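Local structure of glycoside hydrolase (Streptococcus pneumoniae serotype 4, 6ORH) at residues A[200-205]-A[209-214]; A[167-172]-A[255-260]. The protein probably acts as an alpha-L-fucosidase, removing fucose from glycans in the breakdown of host-derived carbohydrate antigens. The protein carries 2 engineered substitutions. All coordinates share one frame; numbering follows the deposited sequence.

Interaction 1: residues A[200-205]-A[209-214]; sequences LIFSTE and IRWIGN. With GAL (beta-D-galactopyranose), chain C.
Trp211 and Phe202 turn different sides to the bound galactose. The indole of Trp211 is sandwiched: Gly213 N and Asn214 N lie over one face, toward its rim, while the other carries the sugar, whose C5 sits over the ring centre 3.5 Å above the plane. Such carbohydrate-aromatic CH-pi packing gives this glycan pocket, at the rim of a TIM-like barrel, its platform. Phe202 instead offers its edge to the sugar's C4 and O4. The two side chains run alongside each other, with Phe202 CZ 3.5 Å from Trp211 CB. The Phe202 ring and the five-membered ring of Trp211 are inclined at 63°. With CG anti to the backbone N (chi1 178°), the Phe202 ring reaches along 209-211, and CD2 meets Ile209 CG2 at 3.7 Å.

Behind the pocket, Ile209 crosses Leu200 at about a right angle, its CD1 3.5 Å from Leu200 CB. The near-parallel strands (19°) share a single bridge, Phe202 with Ile209, marked by the hydrogen bond from Ile209 N to Ile201 O (3.0 Å). Further up, a water takes over the pairing: it donates to Ser203 O at 2.7 Å and accepts from Trp211 N at 3.0 Å.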
ATOM      1  N   LEU A 200      17.903 -19.595  12.346  1.00 11.80           N
ATOM      2  CA  LEU A 200      17.612 -18.190  12.116  1.00 11.37           C
ATOM      3  C   LEU A 200      17.495 -17.436  13.441  1.00 11.27           C
ATOM      4  O   LEU A 200      17.041 -17.994  14.429  1.00 11.90           O
ATOM      5  CB  LEU A 200      16.280 -18.101  11.361  1.00 11.99           C
ATOM      6  CG  LEU A 200      16.282 -18.785   9.997  1.00 12.95           C
ATOM      7  CD1 LEU A 200      14.845 -18.851   9.457  1.00 14.82           C
ATOM      8  CD2 LEU A 200      17.162 -18.005   9.040  1.00 14.89           C
ATOM      9  N   ILE A 201      17.862 -16.142  13.446  1.00 10.89           N
ATOM     10  CA  ILE A 201      17.712 -15.344  14.664  1.00 11.35           C
ATOM     11  C   ILE A 201      16.991 -14.038  14.330  1.00 10.78           C
ATOM     12  O   ILE A 201      17.411 -13.290  13.429  1.00 11.05           O
ATOM     13  CB  ILE A 201      19.098 -15.056  15.292  1.00 11.72           C
ATOM     14  CG1 ILE A 201      19.855 -16.341  15.639  1.00 12.99           C
ATOM     15  CG2 ILE A 201      18.930 -14.128  16.496  1.00 12.83           C
ATOM     16  CD1 ILE A 201      21.331 -16.131  15.985  1.00 13.17           C
ATOM     17  N   PHE A 202      15.884 -13.785  15.043  1.00 10.65           N
ATOM     18  CA  PHE A 202      15.208 -12.489  15.020  1.00 11.01           C
ATOM     19  C   PHE A 202      15.793 -11.644  16.151  1.00 11.15           C
ATOM     20  O   PHE A 202      15.812 -12.086  17.292  1.00 10.93           O
ATOM     21  CB  PHE A 202      13.709 -12.714  15.289  1.00 11.09           C
ATOM     22  CG  PHE A 202      12.898 -11.443  15.334  1.00 11.64           C
ATOM     23  CD1 PHE A 202      12.928 -10.637  16.464  1.00 11.73           C
ATOM     24  CD2 PHE A 202      12.096 -11.071  14.269  1.00 13.21           C
ATOM     25  CE1 PHE A 202      12.166  -9.479  16.519  1.00 11.99           C
ATOM     26  CE2 PHE A 202      11.335  -9.907  14.313  1.00 12.03           C
ATOM     27  CZ  PHE A 202      11.388  -9.099  15.433  1.00 12.15           C
ATOM     28  N   SER A 203      16.313 -10.466  15.799  1.00 10.29           N
ATOM     29  CA  SER A 203      16.855  -9.536  16.795  1.00 11.74           C
ATOM     30  C   SER A 203      16.830  -8.131  16.209  1.00 11.21           C
ATOM     31  O   SER A 203      16.510  -7.935  15.042  1.00 12.31           O
ATOM     32  CB  SER A 203      18.262  -9.892  17.221  1.00 11.96           C
ATOM     33  OG  SER A 203      19.189  -9.504  16.198  1.00 12.45           O
ATOM     34  N   THR A 204      17.219  -7.150  17.037  1.00 12.74           N
ATOM     35  CA  THR A 204      17.410  -5.775  16.602  1.00 12.95           C
ATOM     36  C   THR A 204      18.719  -5.582  15.841  1.00 13.72           C
ATOM     37  O   THR A 204      18.909  -4.517  15.257  1.00 13.93           O
ATOM     38  CB  THR A 204      17.355  -4.827  17.812  1.00 12.86           C
ATOM     39  OG1 THR A 204      18.297  -5.222  18.818  1.00 13.66           O
ATOM     40  CG2 THR A 204      15.953  -4.723  18.376  1.00 14.05           C
ATOM     41  N   GLU A 205      19.596  -6.602  15.836  1.00 13.06           N
ATOM     42  CA  GLU A 205      20.945  -6.476  15.288  1.00 13.36           C
ATOM     43  C   GLU A 205      20.993  -7.149  13.909  1.00 13.82           C
ATOM     44  O   GLU A 205      19.960  -7.543  13.358  1.00 14.39           O
ATOM     45  CB  GLU A 205      21.946  -7.137  16.245  1.00 14.19           C
ATOM     46  CG  GLU A 205      21.701  -6.726  17.705  1.00 16.67           C
ATOM     47  CD  GLU A 205      21.864  -5.222  17.911  1.00 17.93           C
ATOM     48  OE1 GLU A 205      23.015  -4.750  17.753  1.00 19.17           O
ATOM     49  OE2 GLU A 205      20.855  -4.494  18.198  1.00 16.89           O
ATOM     50  N   ILE A 209      17.033 -12.587  10.495  1.00 11.12           N
ATOM     51  CA  ILE A 209      15.661 -12.085  10.483  1.00 11.57           C
ATOM     52  C   ILE A 209      15.614 -10.708  11.151  1.00 11.25           C
ATOM     53  O   ILE A 209      16.204 -10.539  12.205  1.00 11.51           O
ATOM     54  CB  ILE A 209      14.702 -13.064  11.179  1.00 12.23           C
ATOM     55  CG1 ILE A 209      14.844 -14.487  10.607  1.00 14.72           C
ATOM     56  CG2 ILE A 209      13.248 -12.555  11.066  1.00 12.38           C
ATOM     57  CD1 ILE A 209      13.882 -15.502  11.200  1.00 18.83           C
ATOM     58  N   ARG A 210      14.891  -9.747  10.548  1.00 10.48           N
ATOM     59  CA  ARG A 210      14.621  -8.458  11.175  1.00 11.41           C
ATOM     60  C   ARG A 210      13.111  -8.308  11.369  1.00 11.47           C
ATOM     61  O   ARG A 210      12.305  -9.012  10.749  1.00 11.69           O
ATOM     62  CB  ARG A 210      15.121  -7.305  10.277  1.00 10.89           C
ATOM     63  CG  ARG A 210      14.304  -7.103   8.991  1.00 10.14           C
ATOM     64  CD  ARG A 210      14.851  -5.877   8.259  1.00 10.35           C
ATOM     65  NE  ARG A 210      13.994  -5.567   7.103  1.00 10.14           N
ATOM     66  CZ  ARG A 210      14.090  -6.178   5.931  1.00 10.35           C
ATOM     67  NH1 ARG A 210      15.006  -7.125   5.747  1.00 10.49           N
ATOM     68  NH2 ARG A 210      13.235  -5.836   4.956  1.00 10.71           N
ATOM     69  N   TRP A 211      12.740  -7.346  12.216  1.00 11.81           N
ATOM     70  CA  TRP A 211      11.352  -6.958  12.312  1.00 12.94           C
ATOM     71  C   TRP A 211      10.937  -6.174  11.067  1.00 13.61           C
ATOM     72  O   TRP A 211      11.746  -5.411  10.552  1.00 13.49           O
ATOM     73  CB  TRP A 211      11.232  -6.111  13.576  1.00 13.46           C
ATOM     74  CG  TRP A 211       9.796  -5.824  13.877  1.00 13.19           C
ATOM     75  CD1 TRP A 211       8.714  -6.635  13.696  1.00 14.84           C
ATOM     76  CD2 TRP A 211       9.304  -4.591  14.414  1.00 15.47           C
ATOM     77  NE1 TRP A 211       7.568  -5.991  14.085  1.00 16.03           N
ATOM     78  CE2 TRP A 211       7.901  -4.738  14.532  1.00 14.24           C
ATOM     79  CE3 TRP A 211       9.907  -3.399  14.816  1.00 15.02           C
ATOM     80  CZ2 TRP A 211       7.090  -3.727  15.059  1.00 17.26           C
ATOM     81  CZ3 TRP A 211       9.103  -2.397  15.343  1.00 18.33           C
ATOM     82  CH2 TRP A 211       7.720  -2.558  15.438  1.00 17.59           C
ATOM     83  N   ILE A 212       9.693  -6.374  10.588  1.00 13.44           N
ATOM     84  CA  ILE A 212       9.183  -5.626   9.438  1.00 13.65           C
ATOM     85  C   ILE A 212       8.827  -4.183   9.817  1.00 14.24           C
ATOM     86  O   ILE A 212       8.597  -3.354   8.927  1.00 13.89           O
ATOM     87  CB  ILE A 212       7.989  -6.340   8.777  1.00 12.52           C
ATOM     88  CG1 ILE A 212       7.688  -5.818   7.364  1.00 13.40           C
ATOM     89  CG2 ILE A 212       6.741  -6.239   9.657  1.00 14.59           C
ATOM     90  CD1 ILE A 212       8.785  -6.150   6.331  1.00 15.47           C
ATOM     91  N   GLY A 213       8.768  -3.865  11.117  1.00 13.64           N
ATOM     92  CA  GLY A 213       8.593  -2.491  11.587  1.00 13.20           C
ATOM     93  C   GLY A 213       7.156  -2.164  11.995  1.00 14.61           C
ATOM     94  O   GLY A 213       6.858  -1.024  12.391  1.00 15.29           O
ATOM     95  N   ASN A 214       6.278  -3.174  11.942  1.00 13.01           N
ATOM     96  CA  ASN A 214       4.922  -3.001  12.451  1.00 13.01           C
ATOM     97  C   ASN A 214       4.399  -4.360  12.919  1.00 14.35           C
ATOM     98  O   ASN A 214       4.990  -5.379  12.611  1.00 14.32           O
ATOM     99  CB  ASN A 214       3.973  -2.379  11.417  1.00 12.78           C
ATOM    100  CG  ASN A 214       3.755  -3.276  10.221  1.00 14.10           C
ATOM    101  OD1 ASN A 214       2.985  -4.237  10.281  1.00 13.67           O
ATOM    102  ND2 ASN A 214       4.435  -2.983   9.115  1.00 14.91           N
TER
HETATM  103  C1  GAL C   2       8.631  -4.208  19.053  1.00 13.88           C
HETATM  104  C2  GAL C   2      10.151  -4.012  19.243  1.00 15.31           C
HETATM  105  C3  GAL C   2      10.942  -4.723  18.135  1.00 14.61           C
HETATM  106  C4  GAL C   2      10.417  -6.137  17.862  1.00 14.87           C
HETATM  107  C5  GAL C   2       8.900  -6.044  17.649  1.00 13.95           C
HETATM  108  C6  GAL C   2       8.243  -7.371  17.351  1.00 14.18           C
HETATM  109  O2  GAL C   2      10.455  -2.609  19.184  1.00 16.33           O
HETATM  110  O3  GAL C   2      12.360  -4.735  18.464  1.00 15.60           O
HETATM  111  O4  GAL C   2      10.696  -7.032  18.976  1.00 15.22           O
HETATM  112  O5  GAL C   2       8.321  -5.592  18.898  1.00 13.75           O
HETATM  113  O6  GAL C   2       6.867  -7.134  16.944  1.00 15.70           O
HETATM  114  O   HOH W   1      14.874  -6.064  13.888  1.00 14.04           O
HETATM  115  O   HOH W   2      17.700  -8.139  12.086  1.00 12.22           O

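Interaction 2: residues A[167-172]-A[255-260]; sequences EVWMNG and EADVSI. Engineered in segment 167-172: Asn171 (natural residue Asp). With GAL (beta-D-galactopyranose), chain C; FUC (alpha-L-fucopyranose), chain B; FUC (alpha-L-fucopyranose), chain D.
Trp169 and Glu255 belong to strands that do not pair: their CA atoms, the nearest across the two segments, are 11.1 Å apart. The axes of 167-169 and 255-259 approach to 12.8 Å and diverge by 59°, consistent with two strands facing each other across the interior of a TIM-like barrel. Side chains alone bridge the gap, with Glu167 and Trp169 on one wall and Glu255 and Asp257 on the other.

Glu167 and Glu255 reach toward each other from facing walls with their carboxylates nearly coplanar, and Glu167 OE2 lies just 2.5 Å from Glu255 OE2. Two acid oxygens this close suggest that one of the carboxyls is protonated. Lys70 forms a salt bridge to Glu167 OE1, and Tyr18 OH is hydrogen-bonded to Glu255 OE2. Glu255 reaches into the barrel interior with CG anti to its backbone N (chi1 -170°) and the chain extended beyond. Its other oxygen, OE1, uses the syn lone pair to accept from Trp169 NE1 at 2.9 Å (N-H...O angle 144°). Carboxylate and indole lie almost in one plane, so this bond helps fix the rotation of the ring, which Phe202 stacks against and Phe26 meets edge-to-face.

Toward the glycan, the far edge of the indole brings Trp169 CH2 to 3.7 Å from Asp257 OD2. That same oxygen accepts from galactose O6 at 2.6 Å, tying the second strand to the sugar. Beyond 167-169 the chain reaches the ligand directly: Gly172 N donates to galactose O4 at 3.0 Å. Asn171, an engineered replacement for Asp, sends ND2 to the ring oxygen O5 of the chain B fucose in an almost perfectly straight hydrogen bond of 2.8 Å.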
ATOM      1  N   GLU A 167      14.428 -21.213  14.744  1.00 11.65           N
ATOM      2  CA  GLU A 167      14.456 -19.765  14.931  1.00 11.29           C
ATOM      3  C   GLU A 167      14.561 -19.438  16.418  1.00 11.52           C
ATOM      4  O   GLU A 167      13.933 -20.108  17.229  1.00 12.77           O
ATOM      5  CB  GLU A 167      13.171 -19.157  14.362  1.00 11.55           C
ATOM      6  CG  GLU A 167      13.134 -17.616  14.352  1.00 11.77           C
ATOM      7  CD  GLU A 167      12.078 -17.053  13.409  1.00 12.13           C
ATOM      8  OE1 GLU A 167      11.640 -17.778  12.480  1.00 12.24           O
ATOM      9  OE2 GLU A 167      11.686 -15.876  13.570  1.00 12.03           O
ATOM     10  N   VAL A 168      15.383 -18.428  16.742  1.00 10.40           N
ATOM     11  CA  VAL A 168      15.449 -17.895  18.104  1.00 10.42           C
ATOM     12  C   VAL A 168      14.961 -16.448  18.030  1.00 10.37           C
ATOM     13  O   VAL A 168      15.414 -15.728  17.147  1.00 11.81           O
ATOM     14  CB  VAL A 168      16.890 -17.978  18.652  1.00 10.47           C
ATOM     15  CG1 VAL A 168      17.009 -17.233  19.985  1.00 11.88           C
ATOM     16  CG2 VAL A 168      17.334 -19.440  18.817  1.00 11.70           C
ATOM     17  N   TRP A 169      14.068 -16.047  18.955  1.00 10.54           N
ATOM     18  CA  TRP A 169      13.481 -14.711  18.920  1.00 10.92           C
ATOM     19  C   TRP A 169      14.000 -13.889  20.098  1.00 11.39           C
ATOM     20  O   TRP A 169      13.806 -14.269  21.269  1.00 12.14           O
ATOM     21  CB  TRP A 169      11.942 -14.842  19.005  1.00 12.05           C
ATOM     22  CG  TRP A 169      11.216 -14.230  17.842  1.00 10.88           C
ATOM     23  CD1 TRP A 169      11.087 -14.755  16.588  1.00 10.87           C
ATOM     24  CD2 TRP A 169      10.468 -12.999  17.837  1.00 10.95           C
ATOM     25  NE1 TRP A 169      10.341 -13.934  15.785  1.00 10.46           N
ATOM     26  CE2 TRP A 169       9.907 -12.873  16.541  1.00 11.22           C
ATOM     27  CE3 TRP A 169      10.207 -11.997  18.797  1.00 11.83           C
ATOM     28  CZ2 TRP A 169       9.114 -11.792  16.166  1.00 11.71           C
ATOM     29  CZ3 TRP A 169       9.378 -10.950  18.424  1.00 11.65           C
ATOM     30  CH2 TRP A 169       8.884 -10.830  17.117  1.00 12.30           C
ATOM     31  N   MET A 170      14.636 -12.743  19.772  1.00 11.22           N
ATOM     32  CA  MET A 170      15.124 -11.793  20.772  1.00 11.71           C
ATOM     33  C   MET A 170      14.374 -10.471  20.606  1.00 11.91           C
ATOM     34  O   MET A 170      14.774  -9.580  19.848  1.00 13.98           O
ATOM     35  CB  MET A 170      16.625 -11.566  20.544  1.00 11.54           C
ATOM     36  CG  MET A 170      17.396 -12.861  20.695  1.00 13.08           C
ATOM     37  SD  MET A 170      19.130 -12.573  20.365  1.00 13.57           S
ATOM     38  CE  MET A 170      19.810 -14.214  20.626  1.00 13.37           C
ATOM     39  N   ASN A 171      13.245 -10.359  21.301  1.00 12.56           N
ATOM     40  CA  ASN A 171      12.394  -9.184  21.196  1.00 12.50           C
ATOM     41  C   ASN A 171      13.180  -7.935  21.574  1.00 11.72           C
ATOM     42  O   ASN A 171      13.928  -7.973  22.539  1.00 13.52           O
ATOM     43  CB  ASN A 171      11.194  -9.372  22.142  1.00 12.42           C
ATOM     44  CG  ASN A 171      10.038  -8.502  21.733  1.00 13.27           C
ATOM     45  OD1 ASN A 171      10.117  -7.277  21.795  1.00 15.01           O
ATOM     46  ND2 ASN A 171       8.944  -9.110  21.346  1.00 15.14           N
ATOM     47  N   GLY A 172      12.986  -6.822  20.826  1.00 11.66           N
ATOM     48  CA  GLY A 172      13.728  -5.606  21.150  1.00 11.32           C
ATOM     49  C   GLY A 172      13.009  -4.684  22.153  1.00 12.93           C
ATOM     50  O   GLY A 172      13.593  -3.670  22.545  1.00 14.26           O
ATOM     51  N   GLU A 255      10.445 -10.281   8.785  1.00 10.86           N
ATOM     52  CA  GLU A 255       9.368 -11.173   9.225  1.00 11.56           C
ATOM     53  C   GLU A 255       8.148 -10.344   9.639  1.00 11.99           C
ATOM     54  O   GLU A 255       8.267  -9.403  10.415  1.00 12.14           O
ATOM     55  CB  GLU A 255       9.904 -11.952  10.429  1.00 12.01           C
ATOM     56  CG  GLU A 255       9.011 -13.094  10.869  1.00 11.31           C
ATOM     57  CD  GLU A 255       9.663 -13.817  12.035  1.00 11.88           C
ATOM     58  OE1 GLU A 255       9.767 -13.185  13.092  1.00 12.26           O
ATOM     59  OE2 GLU A 255      10.047 -14.996  11.878  1.00 12.10           O
ATOM     60  N   ALA A 256       6.950 -10.727   9.151  1.00 11.35           N
ATOM     61  CA  ALA A 256       5.736  -9.958   9.434  1.00 11.32           C
ATOM     62  C   ALA A 256       4.940 -10.648  10.535  1.00 11.25           C
ATOM     63  O   ALA A 256       4.180 -11.562  10.228  1.00 13.15           O
ATOM     64  CB  ALA A 256       4.909  -9.863   8.170  1.00 12.14           C
ATOM     65  N   ASP A 257       5.120 -10.191  11.781  1.00 12.08           N
ATOM     66  CA  ASP A 257       4.426 -10.791  12.912  1.00 12.55           C
ATOM     67  C   ASP A 257       3.155 -10.017  13.211  1.00 13.36           C
ATOM     68  O   ASP A 257       3.137  -8.792  13.179  1.00 13.45           O
ATOM     69  CB  ASP A 257       5.339 -10.821  14.150  1.00 13.33           C
ATOM     70  CG  ASP A 257       5.819  -9.450  14.632  1.00 14.92           C
ATOM     71  OD1 ASP A 257       6.166  -8.579  13.774  1.00 15.12           O
ATOM     72  OD2 ASP A 257       5.848  -9.232  15.851  1.00 14.88           O
ATOM     73  N   VAL A 258       2.098 -10.748  13.585  1.00 12.78           N
ATOM     74  CA  VAL A 258       0.832 -10.083  13.850  1.00 13.13           C
ATOM     75  C   VAL A 258       0.004 -11.069  14.648  1.00 13.08           C
ATOM     76  O   VAL A 258       0.085 -12.274  14.391  1.00 13.36           O
ATOM     77  CB  VAL A 258       0.135  -9.666  12.535  1.00 14.78           C
ATOM     78  CG1 VAL A 258      -0.022 -10.840  11.561  1.00 15.01           C
ATOM     79  CG2 VAL A 258      -1.232  -9.025  12.802  1.00 14.98           C
ATOM     80  N   SER A 259      -0.795 -10.530  15.564  1.00 12.84           N
ATOM     81  CA  SER A 259      -1.663 -11.402  16.353  1.00 13.01           C
ATOM     82  C   SER A 259      -2.993 -11.598  15.635  1.00 14.21           C
ATOM     83  O   SER A 259      -3.489 -10.689  14.957  1.00 14.91           O
ATOM     84  CB  SER A 259      -1.860 -10.822  17.722  1.00 13.01           C
ATOM     85  OG  SER A 259      -2.624 -11.734  18.542  1.00 13.73           O
ATOM     86  N   ILE A 260      -3.589 -12.789  15.819  1.00 13.50           N
ATOM     87  CA  ILE A 260      -4.942 -13.020  15.323  1.00 14.20           C
ATOM     88  C   ILE A 260      -5.946 -12.163  16.104  1.00 14.78           C
ATOM     89  O   ILE A 260      -7.062 -11.943  15.618  1.00 15.35           O
ATOM     90  CB  ILE A 260      -5.318 -14.518  15.319  1.00 14.71           C
ATOM     91  CG1 ILE A 260      -6.469 -14.782  14.351  1.00 15.05           C
ATOM     92  CG2 ILE A 260      -5.660 -15.009  16.731  1.00 14.30           C
ATOM     93  CD1 ILE A 260      -6.824 -16.255  14.235  1.00 16.80           C
TER
HETATM   94  C1  GAL C   2       8.631  -4.208  19.053  1.00 13.88           C
HETATM   95  C2  GAL C   2      10.151  -4.012  19.243  1.00 15.31           C
HETATM   96  C3  GAL C   2      10.942  -4.723  18.135  1.00 14.61           C
HETATM   97  C4  GAL C   2      10.417  -6.137  17.862  1.00 14.87           C
HETATM   98  C5  GAL C   2       8.900  -6.044  17.649  1.00 13.95           C
HETATM   99  C6  GAL C   2       8.243  -7.371  17.351  1.00 14.18           C
HETATM  100  O2  GAL C   2      10.455  -2.609  19.184  1.00 16.33           O
HETATM  101  O3  GAL C   2      12.360  -4.735  18.464  1.00 15.60           O
HETATM  102  O4  GAL C   2      10.696  -7.032  18.976  1.00 15.22           O
HETATM  103  O5  GAL C   2       8.321  -5.592  18.898  1.00 13.75           O
HETATM  104  O6  GAL C   2       6.867  -7.134  16.944  1.00 15.70           O
HETATM  105  C1  FUC B   4       6.632  -6.600  21.538  1.00 13.43           C
HETATM  106  C2  FUC B   4       6.329  -7.166  22.915  1.00 13.78           C
HETATM  107  C3  FUC B   4       4.937  -7.787  22.862  1.00 13.44           C
HETATM  108  C4  FUC B   4       4.935  -8.975  21.895  1.00 13.31           C
HETATM  109  C5  FUC B   4       5.386  -8.456  20.507  1.00 12.79           C
HETATM  110  C6  FUC B   4       5.595  -9.584  19.513  1.00 12.17           C
HETATM  111  O2  FUC B   4       6.349  -6.064  23.840  1.00 13.99           O
HETATM  112  O3  FUC B   4       4.568  -8.216  24.185  1.00 13.86           O
HETATM  113  O4  FUC B   4       5.818 -10.007  22.417  1.00 13.59           O
HETATM  114  O5  FUC B   4       6.646  -7.676  20.585  1.00 13.18           O
HETATM  115  C1  FUC D   3      11.451  -2.192  20.123  1.00 17.84           C
HETATM  116  C2  FUC D   3      12.155  -0.975  19.491  1.00 22.40           C
HETATM  117  C3  FUC D   3      11.174   0.219  19.494  1.00 25.40           C
HETATM  118  C4  FUC D   3      10.693   0.535  20.894  1.00 23.91           C
HETATM  119  C5  FUC D   3      10.016  -0.717  21.433  1.00 21.81           C
HETATM  120  C6  FUC D   3       9.515  -0.581  22.865  1.00 21.44           C
HETATM  121  O2  FUC D   3      12.544  -1.323  18.188  1.00 21.56           O
HETATM  122  O3  FUC D   3      11.749   1.413  18.934  1.00 33.53           O
HETATM  123  O4  FUC D   3      11.790   0.890  21.756  1.00 24.79           O
HETATM  124  O5  FUC D   3      10.976  -1.765  21.379  1.00 19.00           O

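Both interactions are buried and their segments lie in the same barrel sheet, where 167-169 pairs with 200-202 and 209-211 with 250-259. Interaction 1 joins successive strands along the wall and relies on a backbone bridge, apolar packing and water. Interaction 2 spans the interior without backbone pairing, and its chemistry is that of carboxylates and an indole N-H. Along the chain, 200-214 falls inside the loop closed by 167-172 and 255-260. Their pocket ends converge on one galactose: interaction 1 supplies an aromatic platform, interaction 2 polar partners. Backbone hydrogen bonding of 200-202 with 167-169, probably including Phe202 O with Met170 N, joins them, as does a weak hydrogen bond from Trp211 NE1 to Asp257 OD1.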